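Local coordinates for protein putative methyltransferase from antibiotic biosynthesis pathway (Anabaena variabilis ATCC 29413, PDB 3EGE) that probably transfers methyl groups from S-adenosylmethionine, perhaps in an antibiotic biosynthesis pathway, at residues L135-W140 and Q246-G251; L129-R134 and E150-F155. One frame throughout, in Å; residues are numbered along the deposited sequence.

Interaction 1 (L135-W140 and Q246-G251)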
loop_
_atom_site.group_PDB
_atom_site.type_symbol
_atom_site.label_atom_id
_atom_site.label_comp_id
_atom_site.label_asym_id
_atom_site.label_seq_id
_atom_site.Cartn_x
_atom_site.Cartn_y
_atom_site.Cartn_z
ATOM N N LEU A 135 -3.514 -15.251 0.022
ATOM C CA LEU A 135 -2.172 -15.753 0.386
ATOM C C LEU A 135 -1.798 -15.494 1.846
ATOM O O LEU A 135 -0.755 -15.984 2.303
ATOM C CB LEU A 135 -1.116 -15.100 -0.499
ATOM C CG LEU A 135 -1.258 -15.291 -2.012
ATOM C CD1 LEU A 135 -0.233 -14.413 -2.732
ATOM C CD2 LEU A 135 -1.115 -16.757 -2.335
ATOM N N ALA A 136 -2.637 -14.737 2.566
ATOM C CA ALA A 136 -2.400 -14.430 3.959
ATOM C C ALA A 136 -2.653 -15.650 4.883
ATOM O O ALA A 136 -3.431 -16.587 4.574
ATOM C CB ALA A 136 -3.261 -13.230 4.399
ATOM N N GLN A 137 -1.944 -15.632 6.003
ATOM C CA GLN A 137 -2.145 -16.593 7.048
ATOM C C GLN A 137 -3.302 -16.062 7.926
ATOM O O GLN A 137 -3.681 -14.888 7.825
ATOM C CB GLN A 137 -0.843 -16.857 7.808
ATOM C CG GLN A 137 -0.300 -15.772 8.707
ATOM C CD GLN A 137 1.129 -16.119 9.158
ATOM O OE1 GLN A 137 2.108 -15.790 8.478
ATOM N NE2 GLN A 137 1.243 -16.843 10.273
ATOM N N ARG A 138 -3.904 -16.963 8.699
ATOM C CA ARG A 138 -5.015 -16.652 9.620
ATOM C C ARG A 138 -4.648 -15.460 10.540
ATOM O O ARG A 138 -3.640 -15.519 11.213
ATOM C CB ARG A 138 -5.313 -17.903 10.450
ATOM C CG ARG A 138 -6.362 -17.768 11.542
ATOM C CD ARG A 138 -7.778 -17.944 11.061
ATOM N NE ARG A 138 -8.717 -17.432 12.056
ATOM C CZ ARG A 138 -8.992 -18.006 13.230
ATOM N NH1 ARG A 138 -8.465 -19.162 13.614
ATOM N NH2 ARG A 138 -9.845 -17.408 14.033
ATOM N N ILE A 139 -5.441 -14.397 10.526
ATOM C CA ILE A 139 -5.220 -13.203 11.373
ATOM C C ILE A 139 -6.467 -13.001 12.225
ATOM O O ILE A 139 -7.582 -13.024 11.706
ATOM C CB ILE A 139 -5.018 -11.853 10.540
ATOM C CG1 ILE A 139 -4.076 -12.042 9.351
ATOM C CG2 ILE A 139 -4.471 -10.721 11.414
ATOM C CD1 ILE A 139 -2.699 -12.624 9.751
ATOM N N TRP A 140 -6.260 -12.788 13.519
ATOM C CA TRP A 140 -7.317 -12.450 14.482
ATOM C C TRP A 140 -8.198 -11.252 14.073
ATOM O O TRP A 140 -9.386 -11.238 14.384
ATOM C CB TRP A 140 -6.694 -12.136 15.873
ATOM C CG TRP A 140 -5.859 -10.919 15.875
ATOM C CD1 TRP A 140 -4.541 -10.852 15.597
ATOM C CD2 TRP A 140 -6.300 -9.576 16.096
ATOM N NE1 TRP A 140 -4.123 -9.556 15.633
ATOM C CE2 TRP A 140 -5.183 -8.742 15.929
ATOM C CE3 TRP A 140 -7.543 -8.999 16.414
ATOM C CZ2 TRP A 140 -5.248 -7.355 16.096
ATOM C CZ3 TRP A 140 -7.623 -7.618 16.573
ATOM C CH2 TRP A 140 -6.479 -6.811 16.398
ATOM N N GLN A 246 7.967 -11.906 15.411
ATOM C CA GLN A 246 8.552 -10.591 15.054
ATOM C C GLN A 246 7.985 -10.061 13.732
ATOM O O GLN A 246 8.001 -8.845 13.509
ATOM C CB GLN A 246 10.094 -10.613 15.074
ATOM C CG GLN A 246 10.702 -11.082 16.423
ATOM C CD GLN A 246 10.045 -10.464 17.696
ATOM O OE1 GLN A 246 9.819 -9.250 17.786
ATOM N NE2 GLN A 246 9.764 -11.318 18.686
ATOM N N GLU A 247 7.516 -10.973 12.869
ATOM C CA GLU A 247 6.845 -10.623 11.615
ATOM C C GLU A 247 5.842 -11.677 11.162
ATOM O O GLU A 247 5.932 -12.841 11.551
ATOM C CB GLU A 247 7.850 -10.334 10.503
ATOM C CG GLU A 247 8.728 -11.502 10.103
ATOM C CD GLU A 247 9.873 -11.105 9.174
ATOM O OE1 GLU A 247 9.947 -9.925 8.708
ATOM O OE2 GLU A 247 10.709 -12.004 8.923
ATOM N N ILE A 248 4.915 -11.252 10.312
ATOM C CA ILE A 248 3.820 -12.097 9.822
ATOM C C ILE A 248 3.487 -11.816 8.347
ATOM O O ILE A 248 3.665 -10.694 7.875
ATOM C CB ILE A 248 2.541 -11.880 10.703
ATOM C CG1 ILE A 248 1.587 -13.070 10.586
ATOM C CG2 ILE A 248 1.845 -10.554 10.378
ATOM C CD1 ILE A 248 0.406 -13.016 11.559
ATOM N N ASP A 249 3.004 -12.841 7.644
ATOM C CA ASP A 249 2.599 -12.706 6.259
ATOM C C ASP A 249 1.097 -12.499 6.185
ATOM O O ASP A 249 0.341 -13.420 6.430
ATOM C CB ASP A 249 2.988 -13.927 5.405
ATOM C CG ASP A 249 2.746 -13.693 3.896
ATOM O OD1 ASP A 249 2.309 -12.605 3.473
ATOM O OD2 ASP A 249 2.999 -14.599 3.117
ATOM N N ILE A 250 0.688 -11.299 5.785
ATOM C CA ILE A 250 -0.727 -10.953 5.604
ATOM C C ILE A 250 -1.024 -10.723 4.106
ATOM O O ILE A 250 -1.972 -10.021 3.745
ATOM C CB ILE A 250 -1.138 -9.770 6.513
ATOM C CG1 ILE A 250 -0.586 -9.983 7.942
ATOM C CG2 ILE A 250 -2.692 -9.637 6.608
ATOM C CD1 ILE A 250 -0.857 -8.819 8.886
ATOM N N GLY A 251 -0.250 -11.399 3.248
ATOM C CA GLY A 251 -0.432 -11.351 1.814
ATOM C C GLY A 251 0.092 -10.128 1.079
ATOM O O GLY A 251 -0.236 -9.964 -0.087
#
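Gln137 grips Asp249 twice, once through its backbone and once through its side chain, where two irregular parts of a Rossmann-like methyltransferase fold run side by side. Residues 135-140 belong to the loop that leaves strand 126-131 of the sheet; residues 246-251 hold the short edge strand 247-248 and the turn leading into strand 252-258. The backbone N of Gln137 gives an almost straight bond to Asp249 O (3.2 Å, 178°).

The glutamine side chain then runs alongside its partner. Its CG lies between the backbone N and the carbonyl carbon (chi1 71°), which carries the chain toward Ile248. CB stands 3.9 Å from Asp249 O, and CG comes closer to the same oxygen. Beyond CG the chain is extended: CD lies 3.4 Å from Ile248 CG1, and OE1 accepts from Asp249 N (3.2 Å), the donor standing well above the amide plane rather than on a lone pair. Within the two segments NE2 lies against Ile248, nearest its CG1.

On the buried side Ile139 leans toward the same chain. Its CD1 touches Ile248 CD1 (3.6 Å) and also Ile250 CG1, while its CG1 packs on Ile250 CG2; the Ile139 and Ile250 side chains cross at about a right angle. Ala136 CA lies 4.2 Å from Ile250 CA, and the alanine methyl presses against the Ile250 carbonyl carbon. Trp193 and Tyr142 add further cover to Ile248 and Ile250 respectively.

Asp249 shapes the turn itself. With CG anti to the backbone N (chi1 -171°), it forms an Asx turn and also a salt bridge with Arg253; in the turn, Asp249 OD1 accepts from Gly251 N at 2.8 Å, met from above the carboxylate plane.

Interaction 2 (L129-R134 and E150-F155); sequences LTFDIR and EDALRF
Arg134 reaches across to the chain at and just after helix 146-153, where its NH2 donates to Phe155 O (2.7 Å, 165°), the oxygen lying in the guanidinium plane. NH1 adds weak bonds to the same oxygen and to Leu153 O. A bend at chi3 (-76°) brings the guanidinium edge to Asp132, whose OD1 receives NE in a salt bridge (2.9 Å) and also the backbone N of Arg134, closing an Asx turn. Asp132 and Phe155 O together limit the rotation of the guanidinium, and Asp132 is itself held through OD2 by Leu158 N.

Beneath this polar layer, Ile133 CB packs on the methyl of Ala152, and Ile133 CG2 meets Leu153 CD1 (3.7 Å). The Phe131 ring turns an edge to Ala152 O (CE2 to O, 3.5 Å) and takes Phe155 CD2 over one face, the two ring planes inclined at 47°. One water bridges Ile133 N and Ala152 O. Phe155 also brings its ring edge to Thr130 OG1, which is hydrogen-bonded to Gln161.

The contact joins the C-terminal end of strand 126-131 to helix 146-153, with helix 158-169 supplying Gln161 and strand 252-258 pairing alongside Thr130.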
loop_
_atom_site.group_PDB
_atom_site.type_symbol
_atom_site.label_atom_id
_atom_site.label_comp_id
_atom_site.label_asym_id
_atom_site.label_seq_id
_atom_site.Cartn_x
_atom_site.Cartn_y
_atom_site.Cartn_z
ATOM N N LEU A 129 3.764 -2.222 -4.688
ATOM C CA LEU A 129 3.493 -2.836 -3.377
ATOM C C LEU A 129 1.987 -3.050 -3.435
ATOM O O LEU A 129 1.211 -2.089 -3.496
ATOM C CB LEU A 129 3.872 -1.996 -2.155
ATOM C CG LEU A 129 3.582 -2.673 -0.786
ATOM C CD1 LEU A 129 4.242 -4.070 -0.651
ATOM C CD2 LEU A 129 3.979 -1.795 0.403
ATOM N N THR A 130 1.607 -4.329 -3.441
ATOM C CA THR A 130 0.225 -4.769 -3.585
ATOM C C THR A 130 -0.030 -5.921 -2.611
ATOM O O THR A 130 0.746 -6.148 -1.688
ATOM C CB THR A 130 -0.052 -5.145 -5.081
ATOM O OG1 THR A 130 -1.435 -5.452 -5.282
ATOM C CG2 THR A 130 0.842 -6.309 -5.548
ATOM N N PHE A 131 -1.131 -6.625 -2.809
ATOM C CA PHE A 131 -1.514 -7.707 -1.943
ATOM C C PHE A 131 -2.463 -8.717 -2.603
ATOM O O PHE A 131 -3.109 -8.448 -3.632
ATOM C CB PHE A 131 -2.240 -7.123 -0.697
ATOM C CG PHE A 131 -3.546 -6.442 -1.030
ATOM C CD1 PHE A 131 -3.563 -5.114 -1.452
ATOM C CD2 PHE A 131 -4.745 -7.138 -0.991
ATOM C CE1 PHE A 131 -4.758 -4.482 -1.813
ATOM C CE2 PHE A 131 -5.951 -6.517 -1.345
ATOM C CZ PHE A 131 -5.957 -5.189 -1.758
ATOM N N ASP A 132 -2.549 -9.861 -1.926
ATOM C CA ASP A 132 -3.532 -10.883 -2.167
ATOM C C ASP A 132 -3.884 -11.528 -0.797
ATOM O O ASP A 132 -3.127 -12.345 -0.257
ATOM C CB ASP A 132 -3.027 -11.897 -3.163
ATOM C CG ASP A 132 -4.082 -12.903 -3.550
ATOM O OD1 ASP A 132 -5.184 -12.912 -2.931
ATOM O OD2 ASP A 132 -3.797 -13.674 -4.476
ATOM N N ILE A 133 -5.059 -11.180 -0.277
ATOM C CA ILE A 133 -5.553 -11.703 1.012
ATOM C C ILE A 133 -5.671 -13.260 1.025
ATOM O O ILE A 133 -5.519 -13.886 2.076
ATOM C CB ILE A 133 -6.921 -11.026 1.409
ATOM C CG1 ILE A 133 -7.168 -11.092 2.923
ATOM C CG2 ILE A 133 -8.086 -11.663 0.630
ATOM C CD1 ILE A 133 -6.217 -10.336 3.752
ATOM N N ARG A 134 -5.906 -13.853 -0.155
ATOM C CA ARG A 134 -5.942 -15.303 -0.365
ATOM C C ARG A 134 -4.626 -16.008 0.005
ATOM O O ARG A 134 -4.635 -17.233 0.218
ATOM C CB ARG A 134 -6.337 -15.657 -1.835
ATOM C CG ARG A 134 -7.813 -15.367 -2.209
ATOM C CD ARG A 134 -8.113 -15.315 -3.727
ATOM N NE ARG A 134 -7.584 -14.055 -4.119
ATOM C CZ ARG A 134 -8.230 -12.940 -4.461
ATOM N NH1 ARG A 134 -9.523 -12.866 -4.737
ATOM N NH2 ARG A 134 -7.481 -11.894 -4.662
ATOM N N GLU A 150 -13.154 -8.763 3.536
ATOM C CA GLU A 150 -14.089 -8.708 2.423
ATOM C C GLU A 150 -13.676 -7.680 1.383
ATOM O O GLU A 150 -13.738 -7.959 0.184
ATOM C CB GLU A 150 -15.493 -8.374 2.937
ATOM C CG GLU A 150 -16.148 -9.492 3.748
ATOM C CD GLU A 150 -17.308 -9.030 4.640
ATOM O OE1 GLU A 150 -17.786 -7.876 4.559
ATOM O OE2 GLU A 150 -17.730 -9.836 5.471
ATOM N N ASP A 151 -13.229 -6.512 1.835
ATOM C CA ASP A 151 -12.752 -5.466 0.918
ATOM C C ASP A 151 -11.490 -5.900 0.204
ATOM O O ASP A 151 -11.352 -5.639 -0.974
ATOM C CB ASP A 151 -12.501 -4.134 1.638
ATOM C CG ASP A 151 -13.778 -3.466 2.141
ATOM O OD1 ASP A 151 -14.903 -3.849 1.721
ATOM O OD2 ASP A 151 -13.631 -2.522 2.961
ATOM N N ALA A 152 -10.571 -6.535 0.920
ATOM C CA ALA A 152 -9.338 -7.035 0.339
ATOM C C ALA A 152 -9.613 -8.151 -0.683
ATOM O O ALA A 152 -8.982 -8.210 -1.737
ATOM C CB ALA A 152 -8.384 -7.527 1.452
ATOM N N LEU A 153 -10.585 -9.011 -0.377
ATOM C CA LEU A 153 -10.936 -10.133 -1.245
ATOM C C LEU A 153 -11.561 -9.723 -2.589
ATOM O O LEU A 153 -11.599 -10.532 -3.518
ATOM C CB LEU A 153 -11.818 -11.143 -0.472
ATOM C CG LEU A 153 -12.091 -12.517 -1.078
ATOM C CD1 LEU A 153 -10.802 -13.313 -1.216
ATOM C CD2 LEU A 153 -13.134 -13.262 -0.250
ATOM N N ARG A 154 -12.036 -8.481 -2.698
ATOM C CA ARG A 154 -12.556 -7.937 -3.965
ATOM C C ARG A 154 -11.492 -7.818 -5.046
ATOM O O ARG A 154 -11.804 -7.963 -6.213
ATOM C CB ARG A 154 -13.246 -6.572 -3.768
ATOM C CG ARG A 154 -14.591 -6.679 -3.053
ATOM C CD ARG A 154 -15.408 -5.375 -3.095
ATOM N NE ARG A 154 -14.975 -4.351 -2.130
ATOM C CZ ARG A 154 -14.132 -3.321 -2.352
ATOM N NH1 ARG A 154 -13.536 -3.107 -3.540
ATOM N NH2 ARG A 154 -13.867 -2.475 -1.353
ATOM N N PHE A 155 -10.247 -7.585 -4.663
ATOM C CA PHE A 155 -9.170 -7.414 -5.625
ATOM C C PHE A 155 -8.668 -8.747 -6.191
ATOM O O PHE A 155 -8.901 -9.765 -5.613
ATOM C CB PHE A 155 -8.038 -6.571 -4.998
ATOM C CG PHE A 155 -7.026 -6.055 -5.993
ATOM C CD1 PHE A 155 -7.432 -5.450 -7.210
ATOM C CD2 PHE A 155 -5.661 -6.122 -5.701
ATOM C CE1 PHE A 155 -6.489 -4.999 -8.137
ATOM C CE2 PHE A 155 -4.723 -5.637 -6.599
ATOM C CZ PHE A 155 -5.144 -5.079 -7.824
HETATM O O HOH W 1 -7.091 -10.079 -2.055
#

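Interactions 1 and 2 share one continuous run of chain: residues 129-134 pass directly into 135-140. The end of strand 126-131 and the residues just after it meet the 150-155 segment, and the loop that follows meets 246-251. Their centres lie 13 Å apart. They meet at Gly251, whose O is 3.0 Å from Asp132 N, a probable hydrogen bond, and 3.5 Å from Phe131 CB. Asp132 and Gly251 belong to two different Asx turns, which this bond would join. Both contacts lie by the C-terminal end of strand 126-131; in Rossmann-type methyltransferases the cofactor binds at the C-terminal ends of the parallel strands, so the pair probably lies on the cofactor side of the sheet.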